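Local atomic coordinates of thiol peroxidase (Aquifex aeolicus, PDB entry 2YZH), a protein that probably acts as a thiol-specific, thioredoxin-dependent peroxidase, reducing hydrogen peroxide and organic hydroperoxides to water and alcohols and so protecting the cell from oxidative stress. Residues V136-K141 against V164-E169; L21-R26 against A146-V151. All coordinates share one frame; numbering follows the deposited sequence.

Contact 1: V136-K141 against V164-E169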
loop_
_atom_site.group_PDB
_atom_site.type_symbol
_atom_site.label_atom_id
_atom_site.label_comp_id
_atom_site.label_asym_id
_atom_site.label_seq_id
_atom_site.Cartn_x
_atom_site.Cartn_y
_atom_site.Cartn_z
ATOM N N VAL D 136 10.685 19.187 7.660
ATOM C CA VAL D 136 11.700 19.672 6.740
ATOM C C VAL D 136 12.969 18.870 6.927
ATOM O O VAL D 136 13.407 18.637 8.052
ATOM C CB VAL D 136 12.030 21.158 6.970
ATOM C CG1 VAL D 136 13.125 21.596 5.990
ATOM C CG2 VAL D 136 10.789 22.000 6.773
ATOM N N PHE D 137 13.551 18.441 5.813
ATOM C CA PHE D 137 14.782 17.672 5.829
ATOM C C PHE D 137 15.750 18.360 4.892
ATOM O O PHE D 137 15.345 18.887 3.864
ATOM C CB PHE D 137 14.547 16.252 5.300
ATOM C CG PHE D 137 13.574 15.459 6.110
ATOM C CD1 PHE D 137 13.984 14.799 7.260
ATOM C CD2 PHE D 137 12.231 15.410 5.746
ATOM C CE1 PHE D 137 13.068 14.102 8.049
ATOM C CE2 PHE D 137 11.311 14.719 6.526
ATOM C CZ PHE D 137 11.733 14.065 7.680
ATOM N N ILE D 138 17.021 18.371 5.259
ATOM C CA ILE D 138 18.039 18.936 4.390
ATOM C C ILE D 138 19.055 17.823 4.231
ATOM O O ILE D 138 19.567 17.292 5.218
ATOM C CB ILE D 138 18.702 20.184 4.992
ATOM C CG1 ILE D 138 17.652 21.277 5.198
ATOM C CG2 ILE D 138 19.775 20.698 4.042
ATOM C CD1 ILE D 138 18.202 22.539 5.845
ATOM N N ILE D 139 19.314 17.451 2.985
ATOM C CA ILE D 139 20.243 16.375 2.671
ATOM C C ILE D 139 21.518 16.950 2.067
ATOM O O ILE D 139 21.450 17.779 1.158
ATOM C CB ILE D 139 19.606 15.398 1.651
ATOM C CG1 ILE D 139 18.179 15.038 2.092
ATOM C CG2 ILE D 139 20.471 14.161 1.494
ATOM C CD1 ILE D 139 18.059 14.533 3.523
ATOM N N ASP D 140 22.676 16.517 2.563
ATOM C CA ASP D 140 23.940 17.018 2.025
ATOM C C ASP D 140 24.327 16.274 0.752
ATOM O O ASP D 140 23.664 15.309 0.357
ATOM C CB ASP D 140 25.068 16.916 3.065
ATOM C CG ASP D 140 25.349 15.487 3.507
ATOM O OD1 ASP D 140 25.184 14.550 2.698
ATOM O OD2 ASP D 140 25.765 15.305 4.673
ATOM N N LYS D 141 25.395 16.728 0.103
ATOM C CA LYS D 141 25.851 16.104 -1.131
ATOM C C LYS D 141 26.247 14.643 -0.964
ATOM O O LYS D 141 26.331 13.907 -1.948
ATOM C CB LYS D 141 27.039 16.874 -1.713
ATOM C CG LYS D 141 26.709 18.248 -2.256
ATOM C CD LYS D 141 27.949 18.866 -2.893
ATOM C CE LYS D 141 27.641 20.190 -3.560
ATOM N NZ LYS D 141 28.879 20.788 -4.142
ATOM N N VAL D 164 16.672 28.119 6.136
ATOM C CA VAL D 164 17.473 28.958 5.249
ATOM C C VAL D 164 18.930 29.064 5.695
ATOM O O VAL D 164 19.842 28.890 4.891
ATOM C CB VAL D 164 16.887 30.383 5.157
ATOM C CG1 VAL D 164 17.764 31.254 4.265
ATOM C CG2 VAL D 164 15.471 30.324 4.611
ATOM N N ASN D 165 19.147 29.345 6.975
ATOM C CA ASN D 165 20.505 29.474 7.492
ATOM C C ASN D 165 21.304 28.186 7.343
ATOM O O ASN D 165 22.485 28.218 7.001
ATOM C CB ASN D 165 20.479 29.894 8.963
ATOM C CG ASN D 165 19.737 31.199 9.181
ATOM O OD1 ASN D 165 19.885 32.146 8.407
ATOM N ND2 ASN D 165 18.940 31.257 10.243
ATOM N N LYS D 166 20.661 27.049 7.593
ATOM C CA LYS D 166 21.338 25.767 7.474
ATOM C C LYS D 166 21.748 25.514 6.025
ATOM O O LYS D 166 22.876 25.095 5.754
ATOM C CB LYS D 166 20.427 24.638 7.965
ATOM C CG LYS D 166 21.109 23.282 8.001
ATOM C CD LYS D 166 22.280 23.280 8.968
ATOM C CE LYS D 166 22.993 21.944 8.960
ATOM N NZ LYS D 166 24.114 21.898 9.948
ATOM N N VAL D 167 20.832 25.765 5.096
ATOM C CA VAL D 167 21.123 25.575 3.682
ATOM C C VAL D 167 22.374 26.371 3.308
ATOM O O VAL D 167 23.281 25.851 2.660
ATOM C CB VAL D 167 19.947 26.041 2.800
ATOM C CG1 VAL D 167 20.305 25.886 1.327
ATOM C CG2 VAL D 167 18.706 25.224 3.118
ATOM N N LYS D 168 22.418 27.632 3.730
ATOM C CA LYS D 168 23.559 28.497 3.441
ATOM C C LYS D 168 24.839 27.905 4.013
ATOM O O LYS D 168 25.884 27.904 3.359
ATOM C CB LYS D 168 23.333 29.888 4.033
ATOM C CG LYS D 168 22.155 30.623 3.429
ATOM C CD LYS D 168 22.004 32.010 4.026
ATOM C CE LYS D 168 20.849 32.754 3.379
ATOM N NZ LYS D 168 21.036 32.876 1.905
ATOM N N GLU D 169 24.745 27.399 5.238
ATOM C CA GLU D 169 25.887 26.798 5.910
ATOM C C GLU D 169 26.434 25.631 5.093
ATOM O O GLU D 169 27.649 25.453 4.987
ATOM C CB GLU D 169 25.475 26.297 7.292
ATOM C CG GLU D 169 26.622 25.783 8.136
ATOM C CD GLU D 169 26.156 24.800 9.190
ATOM O OE1 GLU D 169 25.798 23.662 8.816
ATOM O OE2 GLU D 169 26.136 25.162 10.383
#
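A single methyl carries this contact: CD1 of Ile-138, in strand 136-139, meets Lys-166 and Val-167 of helix 164-169. Along the strand, Val-136 comes first and faces the same helix one turn earlier, against Val-163. Phe-137 turns to the opposite face of the sheet, where its ring packs edge-to-face with Tyr-119. Ile-138 returns to the helix side, and its CA lies 7.4 Å from the CA of Val-167. With chi2 at 178° its chain is fully extended, which carries Ile-138 CD1 outward to 3.7 Å from both CB and CG of Lys-166; Ile-138 CD1 is also 3.9 Å from Val-167 CG2. The pairing belongs to the C-terminal beta-beta-alpha unit of the thioredoxin fold, in which helix 160-170 covers one face of the sheet formed in part by strands 135-139 and 145-150. The Lys-166 chain bends at chi2 (62°), so its aliphatic base rests on the isoleucine while NZ swings off to Glu-169 OE1, 2.7 Å away. That salt bridge uses the syn side of the carboxylate, 19° out of its plane. With only CB kept, an alanine here would probably leave part of CD1 of Ile-138 uncovered and Glu-169 without its positive mate. Farther on, Ile-139 again faces the other side, against Ala-27, and Asp-140 OD1 accepts the backbone N of Lys-144.

Contact 2: L21-R26 against A146-V151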
loop_
_atom_site.group_PDB
_atom_site.type_symbol
_atom_site.label_atom_id
_atom_site.label_comp_id
_atom_site.label_asym_id
_atom_site.label_seq_id
_atom_site.Cartn_x
_atom_site.Cartn_y
_atom_site.Cartn_z
ATOM N N LEU D 21 14.005 9.091 11.666
ATOM C CA LEU D 21 15.316 9.424 11.121
ATOM C C LEU D 21 16.064 10.404 12.015
ATOM O O LEU D 21 15.457 11.177 12.758
ATOM C CB LEU D 21 15.180 10.020 9.718
ATOM C CG LEU D 21 15.131 9.053 8.534
ATOM C CD1 LEU D 21 14.008 8.045 8.717
ATOM C CD2 LEU D 21 14.942 9.849 7.249
ATOM N N LYS D 22 17.388 10.360 11.948
ATOM C CA LYS D 22 18.211 11.266 12.736
ATOM C C LYS D 22 19.323 11.815 11.851
ATOM O O LYS D 22 19.653 11.232 10.817
ATOM C CB LYS D 22 18.826 10.539 13.934
ATOM C CG LYS D 22 19.877 9.512 13.555
ATOM C CD LYS D 22 20.709 9.089 14.759
ATOM C CE LYS D 22 21.759 8.067 14.359
ATOM N NZ LYS D 22 22.657 7.729 15.493
ATOM N N VAL D 23 19.884 12.950 12.250
ATOM C CA VAL D 23 20.968 13.556 11.494
ATOM C C VAL D 23 22.093 12.534 11.376
ATOM O O VAL D 23 22.441 11.868 12.352
ATOM C CB VAL D 23 21.468 14.839 12.193
ATOM C CG1 VAL D 23 22.798 15.289 11.600
ATOM C CG2 VAL D 23 20.429 15.936 12.028
ATOM N N GLY D 24 22.642 12.397 10.173
ATOM C CA GLY D 24 23.709 11.435 9.952
ATOM C C GLY D 24 23.244 10.197 9.203
ATOM O O GLY D 24 24.051 9.508 8.576
ATOM N N ASP D 25 21.947 9.900 9.274
ATOM C CA ASP D 25 21.398 8.735 8.578
ATOM C C ASP D 25 21.416 8.956 7.069
ATOM O O ASP D 25 21.368 10.095 6.602
ATOM C CB ASP D 25 19.939 8.476 8.982
ATOM C CG ASP D 25 19.791 7.947 10.394
ATOM O OD1 ASP D 25 20.787 7.464 10.972
ATOM O OD2 ASP D 25 18.656 8.000 10.919
ATOM N N ARG D 26 21.483 7.873 6.305
ATOM C CA ARG D 26 21.445 7.999 4.853
ATOM C C ARG D 26 20.021 8.439 4.532
ATOM O O ARG D 26 19.070 7.950 5.142
ATOM C CB ARG D 26 21.737 6.656 4.175
ATOM C CG ARG D 26 23.178 6.189 4.309
ATOM C CD ARG D 26 23.484 5.021 3.379
ATOM N NE ARG D 26 24.899 4.656 3.426
ATOM C CZ ARG D 26 25.458 3.720 2.662
ATOM N NH1 ARG D 26 24.721 3.048 1.786
ATOM N NH2 ARG D 26 26.754 3.454 2.776
ATOM N N ALA D 146 21.331 15.997 6.968
ATOM C CA ALA D 146 22.159 16.969 7.665
ATOM C C ALA D 146 21.358 17.843 8.613
ATOM O O ALA D 146 21.928 18.537 9.455
ATOM C CB ALA D 146 22.889 17.840 6.647
ATOM N N TYR D 147 20.036 17.799 8.482
ATOM C CA TYR D 147 19.156 18.614 9.308
ATOM C C TYR D 147 17.733 18.075 9.283
ATOM O O TYR D 147 17.287 17.528 8.274
ATOM C CB TYR D 147 19.160 20.051 8.773
ATOM C CG TYR D 147 18.105 20.960 9.362
ATOM C CD1 TYR D 147 18.368 21.722 10.502
ATOM C CD2 TYR D 147 16.849 21.074 8.768
ATOM C CE1 TYR D 147 17.403 22.580 11.031
ATOM C CE2 TYR D 147 15.880 21.921 9.288
ATOM C CZ TYR D 147 16.164 22.674 10.420
ATOM O OH TYR D 147 15.206 23.521 10.925
ATOM N N VAL D 148 17.020 18.234 10.395
ATOM C CA VAL D 148 15.633 17.791 10.481
ATOM C C VAL D 148 14.810 18.731 11.350
ATOM O O VAL D 148 15.296 19.257 12.356
ATOM C CB VAL D 148 15.496 16.368 11.093
ATOM C CG1 VAL D 148 16.265 15.354 10.264
ATOM C CG2 VAL D 148 15.990 16.370 12.529
ATOM N N GLN D 149 13.569 18.960 10.942
ATOM C CA GLN D 149 12.653 19.776 11.714
ATOM C C GLN D 149 11.255 19.194 11.581
ATOM O O GLN D 149 10.700 19.125 10.486
ATOM C CB GLN D 149 12.631 21.239 11.256
ATOM C CG GLN D 149 11.566 22.040 12.018
ATOM C CD GLN D 149 11.388 23.471 11.536
ATOM O OE1 GLN D 149 10.357 24.090 11.799
ATOM N NE2 GLN D 149 12.387 24.004 10.839
ATOM N N LEU D 150 10.706 18.743 12.699
ATOM C CA LEU D 150 9.361 18.200 12.710
ATOM C C LEU D 150 8.518 19.207 13.472
ATOM O O LEU D 150 8.715 19.388 14.673
ATOM C CB LEU D 150 9.316 16.852 13.432
ATOM C CG LEU D 150 7.908 16.267 13.585
ATOM C CD1 LEU D 150 7.345 15.931 12.204
ATOM C CD2 LEU D 150 7.950 15.019 14.450
ATOM N N VAL D 151 7.598 19.869 12.778
ATOM C CA VAL D 151 6.726 20.850 13.423
ATOM C C VAL D 151 5.892 20.075 14.443
ATOM O O VAL D 151 5.215 19.109 14.097
ATOM C CB VAL D 151 5.823 21.549 12.381
ATOM C CG1 VAL D 151 5.034 22.686 13.039
ATOM C CG2 VAL D 151 6.685 22.098 11.244
#
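The peptide group joining Ala-146 to Tyr-147 has Val-23 over one face. Val-23 CG2 lies over the carbonyl, displaced from Ala-146 C toward the O and N side, 4.0 Å from that carbon, and Val-23 CG1 is 4.0 Å from Ala-146 O. Beyond the plane, Lys-166 CE packs against Ala-146 O, past the oxygen and not over the carbonyl carbon. Val-23 CG2 also approaches Tyr-147 CA at 4.0 Å and, more loosely, Val-148 CG2 at 4.5 Å. Tyr-147 leaves the strand away from Val-23 at its CB; Ile-138 CD1 lies obliquely under one ring face, well off-centre, with Lys-166 CB on the same side. Tyr-147 OH accepts Gln-149 NE2 at 2.9 Å and bonds to Glu-162. In strand 145-150, outermost in the main sheet within this chain, Ala-146 and Tyr-147 both face Ile-138, a classic beta bulge. A type II beta turn, Lys-22 to Asp-25, presents Val-23, closed by Asp-25 N to Lys-22 O at 3.1 Å. At Gly-24 (phi 105°) a CB would jam against Val-23 O. Lys-22 N also reaches Asp-25 OD2 at 2.9 Å, from above the carboxylate plane (51° out). Gly-24 and Asp-25 bond to the Val-145 backbone.

From the N terminus, segment 21-26 comes first and waits some 120 residues for its partner, so contact 2 closes much the longer loop. Segment 136-141 then opens contact 1, 146-151 completes contact 2, and 164-169 completes contact 1; the two loops therefore cross and neither nests in the other. Their centres lie about 10 Å apart. Strands 135-139 and 145-150 are sheet neighbours, joined by backbone hydrogen bonds such as Ile-138 O to Ala-146 N at 2.8 Å. Helix 160-170 also borders segment 146-151. Together the contacts tie the early loop, the sheet edge and the C-terminal helix.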